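Local structure of spherulin 3A (Physarum polycephalum, 1HDF) at residues G8-G13 / S49-P54; A58-D63 / I71-S76; D64-N69 / S93-T98. The protein serves as a calcium-binding structural protein of the cytoplasm, a dimer-forming member of the beta/gamma-crystallin family. All coordinates share one frame; numbering follows the deposited sequence.

How the interactions relate
Interactions 2 and 3 belong to the second Greek key, their centres about 7 Å apart. Interaction 2 pairs the strands of a hairpin, and interaction 3 ties its loop to strand 93-98. A probable hydrogen bond joins them, Asp63 O to Ser93 OG at 2.7 Å. Calcium sits at this end, held in part by Lys62 O, and both contacts reach the second subunit. Interaction 1, where the N-terminal arm meets strand 49-52, is centred about 12 Å from interaction 2 and touches it through a probable hydrogen bond, Gly53 O to Ser76 N at 3.0 Å; interaction 3, about 17 Å away centre to centre, it meets by packing (Gly13 CA to Thr98 CG2, 3.4 Å).

Interaction 1 (G8-G13 / S49-P54); sequences GNPAKG and SVKVGP
Lys51 reaches out from its strand to the carbonyls of the arm: its NZ donates to Asn9 OD1 at 2.7 Å, arriving nearly along the C=O axis (162°), and more weakly to Gly8 O at 3.4 Å. A long side chain suits this place, because the extended methylenes carry the ammonium clear of the strand to meet both oxygens, while Phe23 adds a cation-pi contact. In Asn9, chi1 of -67° sets CG anti to the carbonyl carbon, and chi2 (-46°) then turns OD1 to the ammonium. Pro10 crosses the lysine stem at about a right angle, its CD 3.7 Å from Lys51 CB, and its CG lies 3.5 Å from Gly53 N. The contact lays the N-terminal arm of this beta/gamma-crystallin domain against the end of strand 49-52, whose backbone is paired with strand 15-18. Gly53 fits because a beta carbon there would run into Ala11 O. Further along, Pro54 CD packs 3.5 Å from Pro10 O. Pro54 O takes a CA-H contact from Lys12 CA at 3.4 Å and a hydrogen bond with Thr56 OG1, which also pairs with Gly13 N. Ala11 N is satisfied by Glu14 OE1.

Interaction 2 (A58-D63 / I71-S76); sequences AFIFKD and IRLEES. With CA (calcium ion), chain D.
Phe59 lays its ring alongside the aliphatic stem of Arg72, CE2 coming within 3.6 Å of Arg72 CB. The methylenes CB, CG and CD make the contact, and the guanidinium is turned 53° from the ring plane. Arg72 has CG anti to its backbone N (chi1 166°) and bends at chi3, carrying NH1 to Gly68 O of the second subunit; Glu74 OE2 near NE adds charge attraction alone. A serine in place of Phe59 would probably leave the Arg72 stem without its flank, and the guanidinium less firmly aimed at the neighbouring subunit. On the other face, Ile60 CG1 lies 3.6 Å from Ile71 CG1, and Ala58 CB meets Leu73 CB at 3.9 Å, small and branched apolar groups suited to a buried face. Antiparallel backbone bonds hold the strands: Ala58 N to Leu73 O (3.0 Å), Leu73 N to Ala58 O (2.6 Å), and a weak pair between Ile60 and Ile71. Beyond the strand, Lys62 O binds calcium at 2.4 Å, with Asp45 OD1, Ala90 O, Ser92 OG and three waters. This is the folded hairpin of the second Greek key, and its end joins Asp45 of the first in one of two calcium sites.

Interaction 3 (D64-N69 / S93-T98); sequences DRFNGN and SMIVAT
In the folded hairpin of the second Greek key, a serine of the last strand pins the connecting loop: Ser93 OG accepts a hydrogen bond from Phe66 N at 3.0 Å, bent to 140° at the hydrogen. The same hydroxyl donates to Asp63 O, so one small side chain grips the loop at two points. With chi1 at 63°, OG stands between the backbone N and the carbonyl carbon of Ser93. Arg65 and Phe66 both have positive phi, which curls the chain back over the serine. A serine holding the folded hairpin over its own sheet is a recurring feature of beta/gamma-crystallin Greek keys. The Phe66 side chain crosses Ile95 at about a right angle, its flat ring offering a face to the branched residue in this buried contact. Ile95 CD1 sits over that face, 4.2 Å from the ring centroid and 17° off the normal, a CH-pi contact, while Ile95 CG1 approaches CE1 of Phe66 to 3.6 Å. Near the ring plane, Met94 O faces the edge, 3.8 Å from Phe66 CE1. Arg65 NH1 makes a salt bridge with Asp64 OD2, Arg65 NE reaches Glu100 O of the second subunit, and Phe59 of that subunit packs on Ile95.

Interaction 1 (G8-G13 / S49-P54)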
ATOM      1  N   GLY A   8       0.948 -13.866 -22.741  1.00 21.45           N
ATOM      2  CA  GLY A   8       1.497 -14.938 -21.928  1.00 20.43           C
ATOM      3  C   GLY A   8       0.654 -15.216 -20.694  1.00 19.46           C
ATOM      4  O   GLY A   8      -0.572 -15.092 -20.714  1.00 19.01           O
ATOM      5  N   ASN A   9       1.317 -15.596 -19.611  1.00 18.26           N
ATOM      6  CA  ASN A   9       0.626 -15.889 -18.365  1.00 17.53           C
ATOM      7  C   ASN A   9       1.112 -14.977 -17.251  1.00 15.80           C
ATOM      8  O   ASN A   9       2.271 -14.570 -17.232  1.00 15.95           O
ATOM      9  CB  ASN A   9       0.813 -17.358 -17.987  1.00 15.33           C
ATOM     10  CG  ASN A   9       0.116 -18.288 -18.953  1.00 17.02           C
ATOM     11  OD1 ASN A   9      -1.042 -18.069 -19.312  1.00 15.04           O
ATOM     12  ND2 ASN A   9       0.812 -19.335 -19.378  1.00 17.51           N
ATOM     13  N   PRO A  10       0.223 -14.649 -16.306  1.00 15.14           N
ATOM     14  CA  PRO A  10       0.562 -13.773 -15.185  1.00 15.45           C
ATOM     15  C   PRO A  10       1.648 -14.303 -14.252  1.00 15.23           C
ATOM     16  O   PRO A  10       1.780 -15.509 -14.042  1.00 15.89           O
ATOM     17  CB  PRO A  10      -0.779 -13.588 -14.472  1.00 14.71           C
ATOM     18  CG  PRO A  10      -1.479 -14.891 -14.725  1.00 13.35           C
ATOM     19  CD  PRO A  10      -1.142 -15.191 -16.167  1.00 14.24           C
ATOM     20  N   ALA A  11       2.433 -13.381 -13.709  1.00 15.53           N
ATOM     21  CA  ALA A  11       3.496 -13.715 -12.770  1.00 15.13           C
ATOM     22  C   ALA A  11       2.938 -13.404 -11.386  1.00 14.46           C
ATOM     23  O   ALA A  11       1.872 -12.795 -11.269  1.00 13.95           O
ATOM     24  CB  ALA A  11       4.731 -12.861 -13.046  1.00 15.03           C
ATOM     25  N   LYS A  12       3.657 -13.808 -10.345  1.00 13.74           N
ATOM     26  CA  LYS A  12       3.217 -13.569  -8.976  1.00 14.31           C
ATOM     27  C   LYS A  12       2.702 -12.143  -8.759  1.00 13.79           C
ATOM     28  O   LYS A  12       3.386 -11.169  -9.076  1.00 13.89           O
ATOM     29  CB  LYS A  12       4.360 -13.854  -7.997  1.00 14.90           C
ATOM     30  CG  LYS A  12       4.021 -13.515  -6.552  1.00 16.73           C
ATOM     31  CD  LYS A  12       5.170 -13.825  -5.610  1.00 16.90           C
ATOM     32  CE  LYS A  12       4.769 -13.540  -4.179  1.00 17.48           C
ATOM     33  NZ  LYS A  12       5.872 -13.837  -3.217  1.00 18.81           N
ATOM     34  N   GLY A  13       1.491 -12.032  -8.218  1.00 13.61           N
ATOM     35  CA  GLY A  13       0.910 -10.727  -7.960  1.00 13.23           C
ATOM     36  C   GLY A  13       0.210 -10.100  -9.155  1.00 12.84           C
ATOM     37  O   GLY A  13      -0.243  -8.958  -9.086  1.00 11.88           O
ATOM     38  N   SER A  49     -13.092 -13.759 -18.940  1.00 11.93           N
ATOM     39  CA  SER A  49     -12.125 -14.810 -18.605  1.00 11.63           C
ATOM     40  C   SER A  49     -11.005 -14.239 -17.728  1.00 11.55           C
ATOM     41  O   SER A  49     -10.705 -13.045 -17.784  1.00 12.59           O
ATOM     42  CB  SER A  49     -11.534 -15.447 -19.873  1.00 11.02           C
ATOM     43  OG  SER A  49     -10.791 -14.515 -20.635  1.00 12.15           O
ATOM     44  N   VAL A  50     -10.383 -15.095 -16.919  1.00 11.53           N
ATOM     45  CA  VAL A  50      -9.335 -14.645 -16.004  1.00  9.22           C
ATOM     46  C   VAL A  50      -8.163 -15.616 -15.827  1.00  9.42           C
ATOM     47  O   VAL A  50      -8.309 -16.822 -15.988  1.00  9.21           O
ATOM     48  CB  VAL A  50      -9.933 -14.378 -14.592  1.00  8.44           C
ATOM     49  CG1 VAL A  50      -8.872 -13.790 -13.663  1.00  7.39           C
ATOM     50  CG2 VAL A  50     -11.132 -13.457 -14.701  1.00  8.73           C
ATOM     51  N   LYS A  51      -7.002 -15.064 -15.482  1.00  8.52           N
ATOM     52  CA  LYS A  51      -5.801 -15.840 -15.221  1.00  8.23           C
ATOM     53  C   LYS A  51      -5.149 -15.269 -13.965  1.00  8.50           C
ATOM     54  O   LYS A  51      -4.917 -14.063 -13.873  1.00 10.73           O
ATOM     55  CB  LYS A  51      -4.818 -15.742 -16.386  1.00  7.76           C
ATOM     56  CG  LYS A  51      -5.184 -16.554 -17.608  1.00  7.31           C
ATOM     57  CD  LYS A  51      -4.097 -16.420 -18.657  1.00  6.03           C
ATOM     58  CE  LYS A  51      -4.255 -17.446 -19.779  1.00  6.40           C
ATOM     59  NZ  LYS A  51      -3.184 -17.290 -20.816  1.00  5.10           N
ATOM     60  N   VAL A  52      -4.855 -16.130 -12.997  1.00  8.21           N
ATOM     61  CA  VAL A  52      -4.226 -15.688 -11.755  1.00  8.91           C
ATOM     62  C   VAL A  52      -2.830 -16.295 -11.642  1.00 10.21           C
ATOM     63  O   VAL A  52      -2.641 -17.508 -11.825  1.00  9.42           O
ATOM     64  CB  VAL A  52      -5.069 -16.086 -10.512  1.00  8.35           C
ATOM     65  CG1 VAL A  52      -4.529 -15.376  -9.272  1.00 10.35           C
ATOM     66  CG2 VAL A  52      -6.535 -15.719 -10.724  1.00  8.48           C
ATOM     67  N   GLY A  53      -1.852 -15.445 -11.335  1.00 10.86           N
ATOM     68  CA  GLY A  53      -0.479 -15.902 -11.234  1.00 11.02           C
ATOM     69  C   GLY A  53      -0.165 -16.772 -10.034  1.00 12.06           C
ATOM     70  O   GLY A  53      -1.014 -16.967  -9.162  1.00 11.48           O
ATOM     71  N   PRO A  54       1.060 -17.320  -9.967  1.00 13.25           N
ATOM     72  CA  PRO A  54       1.465 -18.175  -8.845  1.00 14.48           C
ATOM     73  C   PRO A  54       1.457 -17.404  -7.527  1.00 15.59           C
ATOM     74  O   PRO A  54       1.524 -16.168  -7.526  1.00 14.88           O
ATOM     75  CB  PRO A  54       2.869 -18.642  -9.248  1.00 14.26           C
ATOM     76  CG  PRO A  54       3.373 -17.516 -10.110  1.00 14.18           C
ATOM     77  CD  PRO A  54       2.152 -17.189 -10.949  1.00 13.43           C
TER

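Interaction 2 (A58-D63 / I71-S76)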
ATOM      1  N   ALA A  58      -7.069 -14.137  -5.923  1.00 13.31           N
ATOM      2  CA  ALA A  58      -7.823 -13.052  -6.516  1.00 12.99           C
ATOM      3  C   ALA A  58      -9.272 -13.144  -6.065  1.00 12.62           C
ATOM      4  O   ALA A  58      -9.867 -14.222  -6.068  1.00 12.96           O
ATOM      5  CB  ALA A  58      -7.739 -13.123  -8.024  1.00 13.77           C
ATOM      6  N   PHE A  59      -9.829 -12.012  -5.658  1.00 11.46           N
ATOM      7  CA  PHE A  59     -11.215 -11.958  -5.225  1.00 11.38           C
ATOM      8  C   PHE A  59     -11.962 -10.967  -6.121  1.00 11.93           C
ATOM      9  O   PHE A  59     -11.696  -9.763  -6.103  1.00 11.90           O
ATOM     10  CB  PHE A  59     -11.293 -11.533  -3.756  1.00 11.97           C
ATOM     11  CG  PHE A  59     -10.583 -12.475  -2.812  1.00 11.50           C
ATOM     12  CD1 PHE A  59      -9.202 -12.417  -2.653  1.00 11.11           C
ATOM     13  CD2 PHE A  59     -11.294 -13.438  -2.107  1.00 10.86           C
ATOM     14  CE1 PHE A  59      -8.536 -13.309  -1.800  1.00 10.73           C
ATOM     15  CE2 PHE A  59     -10.639 -14.333  -1.255  1.00 11.44           C
ATOM     16  CZ  PHE A  59      -9.255 -14.265  -1.105  1.00 10.28           C
ATOM     17  N   ILE A  60     -12.886 -11.486  -6.918  1.00 12.76           N
ATOM     18  CA  ILE A  60     -13.662 -10.659  -7.833  1.00 12.55           C
ATOM     19  C   ILE A  60     -15.064 -10.406  -7.275  1.00 12.97           C
ATOM     20  O   ILE A  60     -15.739 -11.332  -6.837  1.00 12.97           O
ATOM     21  CB  ILE A  60     -13.749 -11.339  -9.213  1.00 12.78           C
ATOM     22  CG1 ILE A  60     -14.281 -12.767  -9.052  1.00 12.15           C
ATOM     23  CG2 ILE A  60     -12.375 -11.357  -9.867  1.00  7.39           C
ATOM     24  CD1 ILE A  60     -14.465 -13.502 -10.363  1.00 16.70           C
ATOM     25  N   PHE A  61     -15.490  -9.145  -7.298  1.00 13.74           N
ATOM     26  CA  PHE A  61     -16.794  -8.749  -6.767  1.00 13.36           C
ATOM     27  C   PHE A  61     -17.741  -8.225  -7.829  1.00 14.29           C
ATOM     28  O   PHE A  61     -17.320  -7.553  -8.775  1.00 13.94           O
ATOM     29  CB  PHE A  61     -16.606  -7.682  -5.688  1.00 11.38           C
ATOM     30  CG  PHE A  61     -15.732  -8.131  -4.571  1.00 11.75           C
ATOM     31  CD1 PHE A  61     -14.358  -8.277  -4.767  1.00 10.31           C
ATOM     32  CD2 PHE A  61     -16.284  -8.508  -3.350  1.00  9.78           C
ATOM     33  CE1 PHE A  61     -13.553  -8.796  -3.771  1.00  9.93           C
ATOM     34  CE2 PHE A  61     -15.487  -9.031  -2.346  1.00  9.37           C
ATOM     35  CZ  PHE A  61     -14.121  -9.177  -2.553  1.00 10.45           C
ATOM     36  N   LYS A  62     -19.027  -8.514  -7.658  1.00 14.52           N
ATOM     37  CA  LYS A  62     -20.012  -8.073  -8.627  1.00 15.86           C
ATOM     38  C   LYS A  62     -20.168  -6.567  -8.617  1.00 16.93           C
ATOM     39  O   LYS A  62     -20.419  -5.964  -9.655  1.00 17.75           O
ATOM     40  CB  LYS A  62     -21.365  -8.723  -8.356  1.00 16.81           C
ATOM     41  CG  LYS A  62     -22.408  -8.377  -9.403  1.00 17.53           C
ATOM     42  CD  LYS A  62     -23.506  -9.420  -9.440  1.00 19.79           C
ATOM     43  CE  LYS A  62     -24.329  -9.292 -10.706  1.00 20.61           C
ATOM     44  NZ  LYS A  62     -25.412 -10.308 -10.759  1.00 22.85           N
ATOM     45  N   ASP A  63     -20.024  -5.961  -7.444  1.00 16.38           N
ATOM     46  CA  ASP A  63     -20.156  -4.518  -7.317  1.00 16.41           C
ATOM     47  C   ASP A  63     -18.825  -3.863  -6.979  1.00 16.07           C
ATOM     48  O   ASP A  63     -17.828  -4.536  -6.729  1.00 15.65           O
ATOM     49  CB  ASP A  63     -21.182  -4.167  -6.233  1.00 16.34           C
ATOM     50  CG  ASP A  63     -22.552  -4.756  -6.514  1.00 17.60           C
ATOM     51  OD1 ASP A  63     -22.901  -4.896  -7.703  1.00 18.30           O
ATOM     52  OD2 ASP A  63     -23.288  -5.063  -5.553  1.00 18.74           O
ATOM     53  N   ILE A  71     -16.235 -14.344  -5.502  1.00 13.93           N
ATOM     54  CA  ILE A  71     -15.610 -15.656  -5.385  1.00 12.45           C
ATOM     55  C   ILE A  71     -14.095 -15.523  -5.303  1.00 10.92           C
ATOM     56  O   ILE A  71     -13.513 -14.541  -5.779  1.00 10.05           O
ATOM     57  CB  ILE A  71     -15.923 -16.580  -6.591  1.00 14.04           C
ATOM     58  CG1 ILE A  71     -15.343 -15.982  -7.874  1.00 14.62           C
ATOM     59  CG2 ILE A  71     -17.436 -16.817  -6.703  1.00 14.32           C
ATOM     60  CD1 ILE A  71     -15.314 -16.948  -9.042  1.00 16.70           C
ATOM     61  N   ARG A  72     -13.464 -16.519  -4.697  1.00  8.98           N
ATOM     62  CA  ARG A  72     -12.019 -16.541  -4.567  1.00  8.38           C
ATOM     63  C   ARG A  72     -11.386 -17.312  -5.723  1.00  8.39           C
ATOM     64  O   ARG A  72     -11.848 -18.400  -6.082  1.00  8.44           O
ATOM     65  CB  ARG A  72     -11.627 -17.195  -3.241  1.00  7.75           C
ATOM     66  CG  ARG A  72     -10.155 -17.566  -3.139  1.00  9.16           C
ATOM     67  CD  ARG A  72      -9.858 -18.199  -1.787  1.00 10.39           C
ATOM     68  NE  ARG A  72     -10.741 -19.329  -1.526  1.00 10.77           N
ATOM     69  CZ  ARG A  72     -10.949 -19.849  -0.323  1.00 11.42           C
ATOM     70  NH1 ARG A  72     -10.330 -19.339   0.735  1.00 12.59           N
ATOM     71  NH2 ARG A  72     -11.789 -20.866  -0.176  1.00 10.68           N
ATOM     72  N   LEU A  73     -10.338 -16.747  -6.316  1.00  7.88           N
ATOM     73  CA  LEU A  73      -9.637 -17.426  -7.405  1.00  8.91           C
ATOM     74  C   LEU A  73      -8.280 -17.870  -6.874  1.00  9.48           C
ATOM     75  O   LEU A  73      -7.537 -17.072  -6.309  1.00 11.34           O
ATOM     76  CB  LEU A  73      -9.480 -16.507  -8.624  1.00  6.86           C
ATOM     77  CG  LEU A  73     -10.803 -16.133  -9.302  1.00  8.23           C
ATOM     78  CD1 LEU A  73     -10.515 -15.446 -10.634  1.00  7.10           C
ATOM     79  CD2 LEU A  73     -11.670 -17.395  -9.518  1.00  6.60           C
ATOM     80  N   GLU A  74      -7.981 -19.150  -7.046  1.00 10.42           N
ATOM     81  CA  GLU A  74      -6.740 -19.749  -6.564  1.00 12.11           C
ATOM     82  C   GLU A  74      -5.526 -19.410  -7.420  1.00 12.49           C
ATOM     83  O   GLU A  74      -5.653 -19.106  -8.600  1.00 13.52           O
ATOM     84  CB  GLU A  74      -6.898 -21.272  -6.525  1.00 13.00           C
ATOM     85  CG  GLU A  74      -8.056 -21.754  -5.679  1.00 15.21           C
ATOM     86  CD  GLU A  74      -7.878 -21.385  -4.226  1.00 16.20           C
ATOM     87  OE1 GLU A  74      -6.772 -21.576  -3.702  1.00 18.31           O
ATOM     88  OE2 GLU A  74      -8.832 -20.913  -3.590  1.00 15.73           O
ATOM     89  N   GLU A  75      -4.344 -19.484  -6.818  1.00 12.74           N
ATOM     90  CA  GLU A  75      -3.103 -19.210  -7.533  1.00 12.80           C
ATOM     91  C   GLU A  75      -3.003 -20.089  -8.769  1.00 12.63           C
ATOM     92  O   GLU A  75      -3.557 -21.185  -8.805  1.00 12.28           O
ATOM     93  CB  GLU A  75      -1.894 -19.491  -6.635  1.00 12.48           C
ATOM     94  CG  GLU A  75      -1.885 -20.891  -6.031  1.00 14.70           C
ATOM     95  CD  GLU A  75      -2.584 -20.957  -4.678  1.00 15.23           C
ATOM     96  OE1 GLU A  75      -3.556 -20.205  -4.473  1.00 16.49           O
ATOM     97  OE2 GLU A  75      -2.167 -21.771  -3.823  1.00 16.17           O
ATOM     98  N   SER A  76      -2.283 -19.597  -9.772  1.00 13.70           N
ATOM     99  CA  SER A  76      -2.057 -20.323 -11.018  1.00 12.81           C
ATOM    100  C   SER A  76      -3.327 -20.964 -11.561  1.00 12.62           C
ATOM    101  O   SER A  76      -3.326 -22.128 -11.959  1.00 12.19           O
ATOM    102  CB  SER A  76      -0.991 -21.404 -10.799  1.00 14.00           C
ATOM    103  OG  SER A  76       0.197 -20.864 -10.237  1.00 14.96           O
TER
HETATM  104 CA    CA D1102     -21.106  -4.970 -11.687  1.00 24.82          CA
HETATM  105  O   HOH W   1     -22.744  -3.608  -9.969  1.00 27.04           O
HETATM  106  O   HOH W   2     -22.120  -2.595 -12.213  1.00  3.17           O
HETATM  107  O   HOH W   3     -23.514  -6.238 -12.249  1.00 21.03           O

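Interaction 3 (D64-N69 / S93-T98)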
ATOM      1  N   ASP A  64     -18.820  -2.538  -6.982  1.00 15.98           N
ATOM      2  CA  ASP A  64     -17.627  -1.774  -6.656  1.00 17.64           C
ATOM      3  C   ASP A  64     -17.420  -1.821  -5.144  1.00 17.46           C
ATOM      4  O   ASP A  64     -18.317  -2.221  -4.395  1.00 16.11           O
ATOM      5  CB  ASP A  64     -17.816  -0.320  -7.071  1.00 18.63           C
ATOM      6  CG  ASP A  64     -18.930   0.352  -6.296  1.00 19.63           C
ATOM      7  OD1 ASP A  64     -20.089  -0.075  -6.451  1.00 20.59           O
ATOM      8  OD2 ASP A  64     -18.653   1.296  -5.521  1.00 21.51           O
ATOM      9  N   ARG A  65     -16.237  -1.402  -4.706  1.00 17.65           N
ATOM     10  CA  ARG A  65     -15.903  -1.360  -3.286  1.00 17.35           C
ATOM     11  C   ARG A  65     -16.077  -2.685  -2.554  1.00 16.81           C
ATOM     12  O   ARG A  65     -16.401  -2.722  -1.366  1.00 16.17           O
ATOM     13  CB  ARG A  65     -16.713  -0.253  -2.613  1.00 17.76           C
ATOM     14  CG  ARG A  65     -16.334   1.117  -3.146  1.00 17.54           C
ATOM     15  CD  ARG A  65     -17.212   2.227  -2.611  1.00 18.80           C
ATOM     16  NE  ARG A  65     -16.706   3.536  -3.017  1.00 18.83           N
ATOM     17  CZ  ARG A  65     -16.593   3.940  -4.280  1.00 21.46           C
ATOM     18  NH1 ARG A  65     -16.955   3.138  -5.274  1.00 20.83           N
ATOM     19  NH2 ARG A  65     -16.103   5.146  -4.553  1.00 20.33           N
ATOM     20  N   PHE A  66     -15.868  -3.774  -3.285  1.00 17.19           N
ATOM     21  CA  PHE A  66     -15.938  -5.117  -2.716  1.00 17.45           C
ATOM     22  C   PHE A  66     -17.284  -5.537  -2.125  1.00 17.83           C
ATOM     23  O   PHE A  66     -17.327  -6.235  -1.118  1.00 18.95           O
ATOM     24  CB  PHE A  66     -14.832  -5.254  -1.665  1.00 15.67           C
ATOM     25  CG  PHE A  66     -13.575  -4.506  -2.025  1.00 14.60           C
ATOM     26  CD1 PHE A  66     -12.868  -4.815  -3.182  1.00 14.49           C
ATOM     27  CD2 PHE A  66     -13.122  -3.461  -1.230  1.00 13.48           C
ATOM     28  CE1 PHE A  66     -11.728  -4.091  -3.544  1.00 12.98           C
ATOM     29  CE2 PHE A  66     -11.987  -2.734  -1.582  1.00 12.94           C
ATOM     30  CZ  PHE A  66     -11.289  -3.050  -2.742  1.00 12.92           C
ATOM     31  N   ASN A  67     -18.373  -5.118  -2.761  1.00 17.66           N
ATOM     32  CA  ASN A  67     -19.719  -5.474  -2.310  1.00 18.78           C
ATOM     33  C   ASN A  67     -20.355  -6.437  -3.306  1.00 19.19           C
ATOM     34  O   ASN A  67     -19.848  -6.612  -4.413  1.00 20.22           O
ATOM     35  CB  ASN A  67     -20.604  -4.229  -2.191  1.00 18.68           C
ATOM     36  CG  ASN A  67     -20.067  -3.230  -1.188  1.00 19.73           C
ATOM     37  OD1 ASN A  67     -19.811  -3.572  -0.036  1.00 18.13           O
ATOM     38  ND2 ASN A  67     -19.897  -1.983  -1.621  1.00 19.52           N
ATOM     39  N   GLY A  68     -21.465  -7.052  -2.911  1.00 18.81           N
ATOM     40  CA  GLY A  68     -22.151  -7.982  -3.790  1.00 20.07           C
ATOM     41  C   GLY A  68     -21.517  -9.361  -3.825  1.00 19.91           C
ATOM     42  O   GLY A  68     -20.533  -9.614  -3.132  1.00 20.06           O
ATOM     43  N   ASN A  69     -22.091 -10.255  -4.627  1.00 19.59           N
ATOM     44  CA  ASN A  69     -21.582 -11.616  -4.760  1.00 19.65           C
ATOM     45  C   ASN A  69     -20.128 -11.603  -5.223  1.00 18.49           C
ATOM     46  O   ASN A  69     -19.703 -10.711  -5.958  1.00 16.25           O
ATOM     47  CB  ASN A  69     -22.432 -12.406  -5.758  1.00 21.78           C
ATOM     48  CG  ASN A  69     -21.851 -13.779  -6.060  1.00 24.98           C
ATOM     49  OD1 ASN A  69     -21.582 -14.562  -5.146  1.00 27.45           O
ATOM     50  ND2 ASN A  69     -21.657 -14.079  -7.346  1.00 26.12           N
ATOM     51  N   SER A  93     -15.028  -4.754  -9.023  1.00 16.29           N
ATOM     52  CA  SER A  93     -13.937  -4.507  -8.081  1.00 14.91           C
ATOM     53  C   SER A  93     -13.182  -5.820  -7.887  1.00 14.34           C
ATOM     54  O   SER A  93     -13.700  -6.894  -8.186  1.00 14.56           O
ATOM     55  CB  SER A  93     -14.453  -3.963  -6.732  1.00 13.47           C
ATOM     56  OG  SER A  93     -15.288  -4.879  -6.052  1.00 13.94           O
HETATM   57  N   MSE A  94     -11.955  -5.737  -7.394  1.00 13.41           N
HETATM   58  CA  MSE A  94     -11.170  -6.936  -7.214  1.00 13.03           C
HETATM   59  C   MSE A  94     -10.002  -6.709  -6.268  1.00 12.31           C
HETATM   60  O   MSE A  94      -9.452  -5.614  -6.208  1.00 12.12           O
HETATM   61  CB  MSE A  94     -10.665  -7.413  -8.584  1.00 14.22           C
HETATM   62  CG  MSE A  94      -9.738  -8.618  -8.552  1.00 15.57           C
HETATM   63 SE   MSE A  94      -9.329  -9.326 -10.321  1.00 20.41          SE
HETATM   64  CE  MSE A  94      -7.975  -8.060 -10.836  1.00 13.43           C
ATOM     65  N   ILE A  95      -9.657  -7.752  -5.519  1.00 11.99           N
ATOM     66  CA  ILE A  95      -8.538  -7.731  -4.579  1.00 11.02           C
ATOM     67  C   ILE A  95      -7.512  -8.765  -5.039  1.00 11.49           C
ATOM     68  O   ILE A  95      -7.856  -9.925  -5.300  1.00 11.39           O
ATOM     69  CB  ILE A  95      -8.985  -8.102  -3.136  1.00 10.40           C
ATOM     70  CG1 ILE A  95      -9.791  -6.955  -2.522  1.00 11.13           C
ATOM     71  CG2 ILE A  95      -7.769  -8.388  -2.274  1.00  9.87           C
ATOM     72  CD1 ILE A  95     -10.356  -7.258  -1.153  1.00 16.70           C
ATOM     73  N   VAL A  96      -6.262  -8.341  -5.161  1.00 10.65           N
ATOM     74  CA  VAL A  96      -5.191  -9.242  -5.568  1.00 10.19           C
ATOM     75  C   VAL A  96      -4.235  -9.327  -4.388  1.00 11.10           C
ATOM     76  O   VAL A  96      -3.628  -8.326  -4.002  1.00 10.62           O
ATOM     77  CB  VAL A  96      -4.426  -8.709  -6.800  1.00 10.49           C
ATOM     78  CG1 VAL A  96      -3.317  -9.678  -7.172  1.00 10.39           C
ATOM     79  CG2 VAL A  96      -5.383  -8.516  -7.977  1.00  9.97           C
ATOM     80  N   ALA A  97      -4.117 -10.516  -3.808  1.00 11.07           N
ATOM     81  CA  ALA A  97      -3.250 -10.710  -2.652  1.00 11.27           C
ATOM     82  C   ALA A  97      -2.243 -11.828  -2.874  1.00 12.34           C
ATOM     83  O   ALA A  97      -2.568 -12.871  -3.446  1.00 13.43           O
ATOM     84  CB  ALA A  97      -4.095 -11.000  -1.418  1.00 10.58           C
ATOM     85  N   THR A  98      -1.018 -11.607  -2.411  1.00 13.24           N
ATOM     86  CA  THR A  98       0.047 -12.589  -2.571  1.00 14.19           C
ATOM     87  C   THR A  98       0.552 -13.141  -1.247  1.00 15.43           C
ATOM     88  O   THR A  98       0.253 -12.614  -0.177  1.00 14.15           O
ATOM     89  CB  THR A  98       1.256 -11.989  -3.298  1.00 14.70           C
ATOM     90  OG1 THR A  98       1.921 -11.056  -2.432  1.00 14.20           O
ATOM     91  CG2 THR A  98       0.807 -11.275  -4.572  1.00 14.49           C
TER